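Local coordinates for galactofuranose-binding protein YtfQ (Escherichia coli, PDB 2VK2) that binds alpha- and beta-galactofuranose in the periplasm and serves as the solute-binding component of the YtfQRT-YjfF ABC transporter, at residues D118-E123 and I192-A197; K174-M179 and I210-L215. One frame throughout, in Å; residues are numbered along the deposited sequence.

Contact 1 (D118-E123 and I192-A197); sequences DWLVKE and ICMVYA
Helix-on-sheet packing in one alpha/beta lobe of the type I periplasmic binding protein fold brings L120 and W119 of helix 109-124 against M194, the first residue of strand 194-197. That strand runs parallel to strand 129-135 and strand 222-225 inside a mixed sheet, and the helix covers one of its faces. The contact is small, 129 Å² in all, and wholly van der Waals; no hydrogen bond crosses it. L120 and M194 reach toward each other tip to tip. Of the two leucine methyls, CD1 of L120 rests on CG of M194 at 3.8 Å, while CD2 of L120 takes the sulfur, SD of M194, also at 3.8 Å, so the forked end of the leucine follows the thioether chain. M194 leaves the strand with CG anti to the backbone N (chi1 -179°) and then bends at chi2 (-101°), which turns its sulfur and methyl along the helix instead of straight into it. The CA atoms of L120 and M194 are 8.7 Å apart, a gap spanned by the two side chains. V131 of strand 129-135 also touches L120, and I116, one turn earlier on the helix, touches M194. C193 forms a disulfide with C129, a covalent tie from the residue just before strand 194-197 to the first residue of the neighbouring strand 129-135. W119 is a more peripheral partner: CB of E123, on the same helix, sits over one indole face, 4.1 Å above the plane and offset toward the rim, and the ring's edge meets the methionine, CZ3 of W119 lying 4.3 Å from CE of M194.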
ATOM      1  N   ASP A 118      15.732  -8.455   0.285  1.00  8.95           N
ATOM      2  CA  ASP A 118      17.068  -8.439   0.889  1.00  9.46           C
ATOM      3  C   ASP A 118      17.052  -9.161   2.238  1.00  9.38           C
ATOM      4  O   ASP A 118      17.959  -9.940   2.550  1.00  9.53           O
ATOM      5  CB  ASP A 118      17.567  -7.003   1.100  1.00  9.93           C
ATOM      6  CG  ASP A 118      17.930  -6.294  -0.196  1.00 11.38           C
ATOM      7  OD1 ASP A 118      18.019  -6.947  -1.257  1.00 12.33           O
ATOM      8  OD2 ASP A 118      18.137  -5.063  -0.139  1.00 13.39           O
ATOM      9  N   TRP A 119      16.018  -8.899   3.031  1.00  9.16           N
ATOM     10  CA  TRP A 119      15.859  -9.566   4.317  1.00  9.29           C
ATOM     11  C   TRP A 119      15.788 -11.082   4.128  1.00  8.98           C
ATOM     12  O   TRP A 119      16.462 -11.833   4.839  1.00  9.01           O
ATOM     13  CB  TRP A 119      14.615  -9.061   5.059  1.00  9.66           C
ATOM     14  CG  TRP A 119      14.257  -9.965   6.188  1.00  9.99           C
ATOM     15  CD1 TRP A 119      14.816  -9.986   7.428  1.00 10.49           C
ATOM     16  CD2 TRP A 119      13.297 -11.025   6.159  1.00  9.97           C
ATOM     17  NE1 TRP A 119      14.254 -10.986   8.182  1.00 10.35           N
ATOM     18  CE2 TRP A 119      13.317 -11.639   7.428  1.00  9.99           C
ATOM     19  CE3 TRP A 119      12.415 -11.512   5.189  1.00 10.24           C
ATOM     20  CZ2 TRP A 119      12.488 -12.714   7.749  1.00 10.44           C
ATOM     21  CZ3 TRP A 119      11.592 -12.577   5.509  1.00 10.45           C
ATOM     22  CH2 TRP A 119      11.635 -13.165   6.780  1.00 10.45           C
ATOM     23  N   LEU A 120      14.981 -11.527   3.169  1.00  8.91           N
ATOM     24  CA  LEU A 120      14.794 -12.956   2.920  1.00  9.00           C
ATOM     25  C   LEU A 120      16.085 -13.640   2.481  1.00  9.08           C
ATOM     26  O   LEU A 120      16.398 -14.736   2.948  1.00  9.09           O
ATOM     27  CB  LEU A 120      13.703 -13.185   1.870  1.00  9.00           C
ATOM     28  CG  LEU A 120      13.374 -14.652   1.575  1.00  9.14           C
ATOM     29  CD1 LEU A 120      12.777 -15.338   2.800  1.00  9.57           C
ATOM     30  CD2 LEU A 120      12.432 -14.751   0.388  1.00  9.22           C
ATOM     31  N   VAL A 121      16.832 -12.995   1.590  1.00  9.16           N
ATOM     32  CA  VAL A 121      18.109 -13.535   1.126  1.00  9.75           C
ATOM     33  C   VAL A 121      19.031 -13.819   2.312  1.00 10.32           C
ATOM     34  O   VAL A 121      19.629 -14.896   2.399  1.00 10.42           O
ATOM     35  CB  VAL A 121      18.805 -12.576   0.129  1.00  9.63           C
ATOM     36  CG1 VAL A 121      20.225 -13.042  -0.173  1.00 10.36           C
ATOM     37  CG2 VAL A 121      18.001 -12.472  -1.156  1.00 10.05           C
ATOM     38  N   LYS A 122      19.136 -12.858   3.227  1.00 10.83           N
ATOM     39  CA  LYS A 122      19.955 -13.025   4.427  1.00 11.64           C
ATOM     40  C   LYS A 122      19.390 -14.096   5.362  1.00 11.41           C
ATOM     41  O   LYS A 122      20.142 -14.902   5.917  1.00 11.67           O
ATOM     42  CB  LYS A 122      20.080 -11.697   5.179  1.00 11.92           C
ATOM     43  CG  LYS A 122      20.959 -10.675   4.490  1.00 13.08           C
ATOM     44  CD  LYS A 122      20.892  -9.328   5.185  1.00 13.02           C
ATOM     45  N   GLU A 123      18.071 -14.104   5.532  1.00 11.36           N
ATOM     46  CA  GLU A 123      17.401 -15.031   6.447  1.00 11.39           C
ATOM     47  C   GLU A 123      17.624 -16.494   6.062  1.00 11.29           C
ATOM     48  O   GLU A 123      17.970 -17.315   6.914  1.00 11.41           O
ATOM     49  CB  GLU A 123      15.900 -14.719   6.501  1.00 11.61           C
ATOM     50  CG  GLU A 123      15.078 -15.608   7.438  1.00 12.54           C
ATOM     51  CD  GLU A 123      15.383 -15.387   8.910  1.00 15.16           C
ATOM     52  OE1 GLU A 123      15.878 -14.298   9.274  1.00 16.54           O
ATOM     53  OE2 GLU A 123      15.111 -16.310   9.706  1.00 17.74           O
ATOM     54  N   ILE A 192       6.282 -25.012   0.772  1.00 11.96           N
ATOM     55  CA  ILE A 192       6.364 -23.553   0.863  1.00 11.23           C
ATOM     56  C   ILE A 192       7.295 -23.154   2.006  1.00 10.96           C
ATOM     57  O   ILE A 192       7.147 -23.648   3.125  1.00 10.82           O
ATOM     58  CB  ILE A 192       4.976 -22.929   1.117  1.00 10.95           C
ATOM     59  CG1 ILE A 192       3.998 -23.313   0.001  1.00 10.97           C
ATOM     60  CG2 ILE A 192       5.090 -21.408   1.232  1.00 10.73           C
ATOM     61  CD1 ILE A 192       2.583 -22.831   0.236  1.00 11.02           C
ATOM     62  N   CYS A 193       8.244 -22.265   1.713  1.00 10.99           N
ATOM     63  CA  CYS A 193       9.194 -21.737   2.700  1.00 10.78           C
ATOM     64  C   CYS A 193       8.759 -20.373   3.241  1.00 10.08           C
ATOM     65  O   CYS A 193       8.960 -20.077   4.420  1.00  9.80           O
ATOM     66  CB  CYS A 193      10.595 -21.641   2.070  1.00 11.02           C
ATOM     67  SG  CYS A 193      11.760 -20.435   2.787  1.00 13.28           S
ATOM     68  N   MET A 194       8.160 -19.548   2.385  1.00  9.47           N
ATOM     69  CA  MET A 194       7.858 -18.168   2.739  1.00  9.09           C
ATOM     70  C   MET A 194       6.702 -17.627   1.906  1.00  8.64           C
ATOM     71  O   MET A 194       6.569 -17.956   0.723  1.00  8.57           O
ATOM     72  CB  MET A 194       9.115 -17.318   2.530  1.00  9.20           C
ATOM     73  CG  MET A 194       8.977 -15.846   2.880  1.00  9.21           C
ATOM     74  SD  MET A 194       8.759 -14.808   1.422  1.00  9.00           S
ATOM     75  CE  MET A 194       8.879 -13.182   2.167  1.00  9.03           C
ATOM     76  N   VAL A 195       5.861 -16.815   2.537  1.00  8.02           N
ATOM     77  CA  VAL A 195       4.845 -16.049   1.823  1.00  7.98           C
ATOM     78  C   VAL A 195       5.243 -14.579   1.824  1.00  7.72           C
ATOM     79  O   VAL A 195       5.543 -14.005   2.874  1.00  7.65           O
ATOM     80  CB  VAL A 195       3.413 -16.242   2.401  1.00  7.96           C
ATOM     81  CG1 VAL A 195       3.366 -15.975   3.907  1.00  8.66           C
ATOM     82  CG2 VAL A 195       2.410 -15.354   1.661  1.00  8.18           C
ATOM     83  N   TYR A 196       5.275 -14.003   0.623  1.00  7.56           N
ATOM     84  CA  TYR A 196       5.522 -12.585   0.414  1.00  7.52           C
ATOM     85  C   TYR A 196       4.193 -11.964   0.036  1.00  7.42           C
ATOM     86  O   TYR A 196       3.626 -12.301  -1.003  1.00  7.86           O
ATOM     87  CB  TYR A 196       6.542 -12.372  -0.712  1.00  7.55           C
ATOM     88  CG  TYR A 196       6.690 -10.928  -1.154  1.00  7.51           C
ATOM     89  CD1 TYR A 196       6.858  -9.906  -0.223  1.00  7.83           C
ATOM     90  CD2 TYR A 196       6.669 -10.583  -2.505  1.00  7.37           C
ATOM     91  CE1 TYR A 196       6.990  -8.586  -0.618  1.00  7.43           C
ATOM     92  CE2 TYR A 196       6.805  -9.260  -2.911  1.00  7.54           C
ATOM     93  CZ  TYR A 196       6.970  -8.268  -1.961  1.00  7.28           C
ATOM     94  OH  TYR A 196       7.109  -6.949  -2.330  1.00  7.60           O
ATOM     95  N   ALA A 197       3.684 -11.072   0.878  1.00  7.37           N
ATOM     96  CA  ALA A 197       2.422 -10.405   0.594  1.00  7.71           C
ATOM     97  C   ALA A 197       2.670  -8.921   0.390  1.00  7.56           C
ATOM     98  O   ALA A 197       3.393  -8.288   1.159  1.00  7.62           O
ATOM     99  CB  ALA A 197       1.434 -10.632   1.718  1.00  7.83           C
TER

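Contact 2 (K174-M179 and I210-L215); sequences KGKEVM and IKEAGL
In one alpha/beta lobe of the periplasmic binding protein fold, helices 172-185 and 200-212 pack side by side through M179 against I210 and K176 against E212. On the buried inner side M179 and I210 cross obliquely. The methionine chain bends at chi2 (66°), and its terminal methyl, CE of M179, passes alongside the isoleucine, 3.9 Å from CG1 of I210 and 4.1 Å from its CD1. A206 and A209 of helix 200-212 and V132 of the sheet fill in around M179. The outer, solvent side is sparser and depends on charge: K176, extended throughout, crosses the side chain of E212 at about a right angle and gives a salt bridge, NZ of K176 to OE2 of E212, at 2.9 Å. The ammonium comes in on the syn side of OE2, 29° out of the carboxylate plane, and it also makes a weak hydrogen bond to Q208. With an alanine in place of K176, E212, which also touches the acidic E180, would probably lose its charge partner and be freer to turn at the surface. A Schellman motif follows the helix, with G214 first to leave helical backbone angles; at its positive phi (88°) a CB would collide with the carbonyl O of A213. It is closed by G214 N to K211 O at 3.0 Å and L215 N to I210 O at 3.1 Å.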
ATOM      1  N   LYS A 174      -9.337 -12.258   1.126  1.00 11.78           N
ATOM      2  CA  LYS A 174      -8.865 -12.829  -0.135  1.00 11.66           C
ATOM      3  C   LYS A 174      -7.441 -13.376   0.002  1.00 11.20           C
ATOM      4  O   LYS A 174      -7.108 -14.398  -0.599  1.00 10.80           O
ATOM      5  CB  LYS A 174      -8.956 -11.804  -1.267  1.00 12.18           C
ATOM      6  CG  LYS A 174      -8.633 -12.355  -2.655  1.00 12.68           C
ATOM      7  CD  LYS A 174      -9.718 -13.284  -3.180  1.00 14.71           C
ATOM      8  CE  LYS A 174      -9.358 -13.824  -4.556  1.00 15.41           C
ATOM      9  NZ  LYS A 174      -9.171 -12.746  -5.563  1.00 17.44           N
ATOM     10  N   GLY A 175      -6.609 -12.707   0.798  1.00 11.03           N
ATOM     11  CA  GLY A 175      -5.282 -13.224   1.124  1.00 11.11           C
ATOM     12  C   GLY A 175      -5.346 -14.618   1.728  1.00 11.22           C
ATOM     13  O   GLY A 175      -4.578 -15.505   1.349  1.00 11.05           O
ATOM     14  N   LYS A 176      -6.278 -14.814   2.662  1.00 11.41           N
ATOM     15  CA  LYS A 176      -6.489 -16.126   3.273  1.00 11.83           C
ATOM     16  C   LYS A 176      -6.941 -17.157   2.238  1.00 11.94           C
ATOM     17  O   LYS A 176      -6.405 -18.261   2.185  1.00 12.09           O
ATOM     18  CB  LYS A 176      -7.519 -16.038   4.405  1.00 11.99           C
ATOM     19  CG  LYS A 176      -7.731 -17.359   5.136  1.00 12.16           C
ATOM     20  CD  LYS A 176      -8.685 -17.213   6.304  1.00 12.60           C
ATOM     21  CE  LYS A 176      -8.819 -18.521   7.059  1.00 13.58           C
ATOM     22  NZ  LYS A 176      -9.822 -18.431   8.150  1.00 15.13           N
ATOM     23  N   GLU A 177      -7.928 -16.789   1.427  1.00 12.21           N
ATOM     24  CA  GLU A 177      -8.470 -17.674   0.393  1.00 12.53           C
ATOM     25  C   GLU A 177      -7.388 -18.128  -0.587  1.00 11.92           C
ATOM     26  O   GLU A 177      -7.283 -19.314  -0.907  1.00 11.86           O
ATOM     27  CB  GLU A 177      -9.593 -16.957  -0.358  1.00 12.65           C
ATOM     28  CG  GLU A 177     -10.234 -17.746  -1.491  1.00 13.53           C
ATOM     29  CD  GLU A 177     -11.168 -16.893  -2.324  1.00 14.60           C
ATOM     30  OE1 GLU A 177     -11.925 -16.094  -1.734  1.00 17.61           O
ATOM     31  OE2 GLU A 177     -11.143 -17.013  -3.567  1.00 17.91           O
ATOM     32  N   VAL A 178      -6.586 -17.181  -1.060  1.00 11.40           N
ATOM     33  CA  VAL A 178      -5.530 -17.495  -2.016  1.00 11.22           C
ATOM     34  C   VAL A 178      -4.433 -18.339  -1.360  1.00 10.98           C
ATOM     35  O   VAL A 178      -3.956 -19.304  -1.956  1.00 10.91           O
ATOM     36  CB  VAL A 178      -4.949 -16.216  -2.651  1.00 11.12           C
ATOM     37  CG1 VAL A 178      -3.767 -16.545  -3.548  1.00 11.34           C
ATOM     38  CG2 VAL A 178      -6.033 -15.490  -3.440  1.00 11.30           C
ATOM     39  N   MET A 179      -4.049 -17.997  -0.132  1.00 10.86           N
ATOM     40  CA  MET A 179      -3.058 -18.796   0.594  1.00 10.98           C
ATOM     41  C   MET A 179      -3.536 -20.235   0.798  1.00 11.48           C
ATOM     42  O   MET A 179      -2.747 -21.171   0.669  1.00 11.28           O
ATOM     43  CB  MET A 179      -2.706 -18.172   1.948  1.00 10.80           C
ATOM     44  CG  MET A 179      -1.511 -18.826   2.641  1.00 10.71           C
ATOM     45  SD  MET A 179       0.029 -18.569   1.741  1.00 10.52           S
ATOM     46  CE  MET A 179       1.097 -19.764   2.543  1.00 10.65           C
ATOM     47  N   ILE A 210      -2.277 -20.745   7.162  1.00 11.96           N
ATOM     48  CA  ILE A 210      -1.127 -21.566   7.540  1.00 11.97           C
ATOM     49  C   ILE A 210      -1.417 -22.333   8.834  1.00 12.83           C
ATOM     50  O   ILE A 210      -1.165 -23.538   8.920  1.00 12.53           O
ATOM     51  CB  ILE A 210       0.153 -20.710   7.707  1.00 11.69           C
ATOM     52  CG1 ILE A 210       0.590 -20.125   6.359  1.00 11.33           C
ATOM     53  CG2 ILE A 210       1.289 -21.544   8.290  1.00 11.49           C
ATOM     54  CD1 ILE A 210       1.532 -18.947   6.486  1.00 11.24           C
ATOM     55  N   LYS A 211      -1.958 -21.636   9.830  1.00 13.91           N
ATOM     56  CA  LYS A 211      -2.326 -22.269  11.101  1.00 15.27           C
ATOM     57  C   LYS A 211      -3.400 -23.338  10.921  1.00 15.63           C
ATOM     58  O   LYS A 211      -3.310 -24.419  11.505  1.00 15.69           O
ATOM     59  CB  LYS A 211      -2.802 -21.225  12.116  1.00 15.40           C
ATOM     60  CG  LYS A 211      -1.676 -20.373  12.675  1.00 16.37           C
ATOM     61  CD  LYS A 211      -2.057 -19.675  13.971  1.00 17.20           C
ATOM     62  CE  LYS A 211      -2.720 -18.340  13.730  1.00 18.77           C
ATOM     63  NZ  LYS A 211      -2.968 -17.609  15.003  1.00 19.62           N
ATOM     64  N   GLU A 212      -4.409 -23.037  10.107  1.00 16.19           N
ATOM     65  CA  GLU A 212      -5.504 -23.979   9.858  1.00 16.74           C
ATOM     66  C   GLU A 212      -5.047 -25.240   9.107  1.00 16.62           C
ATOM     67  O   GLU A 212      -5.690 -26.288   9.202  1.00 16.74           O
ATOM     68  CB  GLU A 212      -6.657 -23.279   9.129  1.00 16.83           C
ATOM     69  CG  GLU A 212      -7.405 -22.298  10.029  1.00 17.31           C
ATOM     70  CD  GLU A 212      -8.475 -21.493   9.310  1.00 17.59           C
ATOM     71  OE1 GLU A 212      -8.769 -21.781   8.132  1.00 18.73           O
ATOM     72  OE2 GLU A 212      -9.033 -20.567   9.936  1.00 19.10           O
ATOM     73  N   ALA A 213      -3.929 -25.138   8.388  1.00 16.42           N
ATOM     74  CA  ALA A 213      -3.309 -26.289   7.721  1.00 16.38           C
ATOM     75  C   ALA A 213      -2.442 -27.132   8.667  1.00 16.27           C
ATOM     76  O   ALA A 213      -1.916 -28.169   8.262  1.00 16.47           O
ATOM     77  CB  ALA A 213      -2.475 -25.819   6.532  1.00 16.41           C
ATOM     78  N   GLY A 214      -2.281 -26.682   9.912  1.00 16.03           N
ATOM     79  CA  GLY A 214      -1.488 -27.402  10.907  1.00 15.90           C
ATOM     80  C   GLY A 214      -0.011 -27.051  10.889  1.00 15.68           C
ATOM     81  O   GLY A 214       0.809 -27.778  11.455  1.00 15.99           O
ATOM     82  N   LEU A 215       0.330 -25.932  10.248  1.00 15.21           N
ATOM     83  CA  LEU A 215       1.711 -25.461  10.170  1.00 14.88           C
ATOM     84  C   LEU A 215       1.921 -24.266  11.090  1.00 14.33           C
ATOM     85  O   LEU A 215       0.962 -23.638  11.541  1.00 14.23           O
ATOM     86  CB  LEU A 215       2.060 -25.074   8.732  1.00 15.06           C
ATOM     87  CG  LEU A 215       2.035 -26.206   7.704  1.00 15.53           C
ATOM     88  CD1 LEU A 215       2.095 -25.639   6.293  1.00 15.96           C
ATOM     89  CD2 LEU A 215       3.180 -27.181   7.949  1.00 16.26           C
TER

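Both contacts belong to the same lobe, their centres about 17 Å apart, and along the chain their segments alternate. Contact 1 sets helix 109-124 on the mixed sheet, whereas contact 2 joins two helices to one another. Strand 194-197 follows helix 172-185 and leads into helix 200-212; its M194 faces helix 109-124, and V195 turns the other way, to contact 2. The contacts meet at M179: its SD is 4.0 Å from CG2 of V195, and its CE is 4.1 Å from CD1 of I192. Neither contact lines the galactofuranose pocket, and the sugar-binding residues stay at a remove: between side chains, R146 is about 11 Å from M194 and N199 about 11 Å from K176.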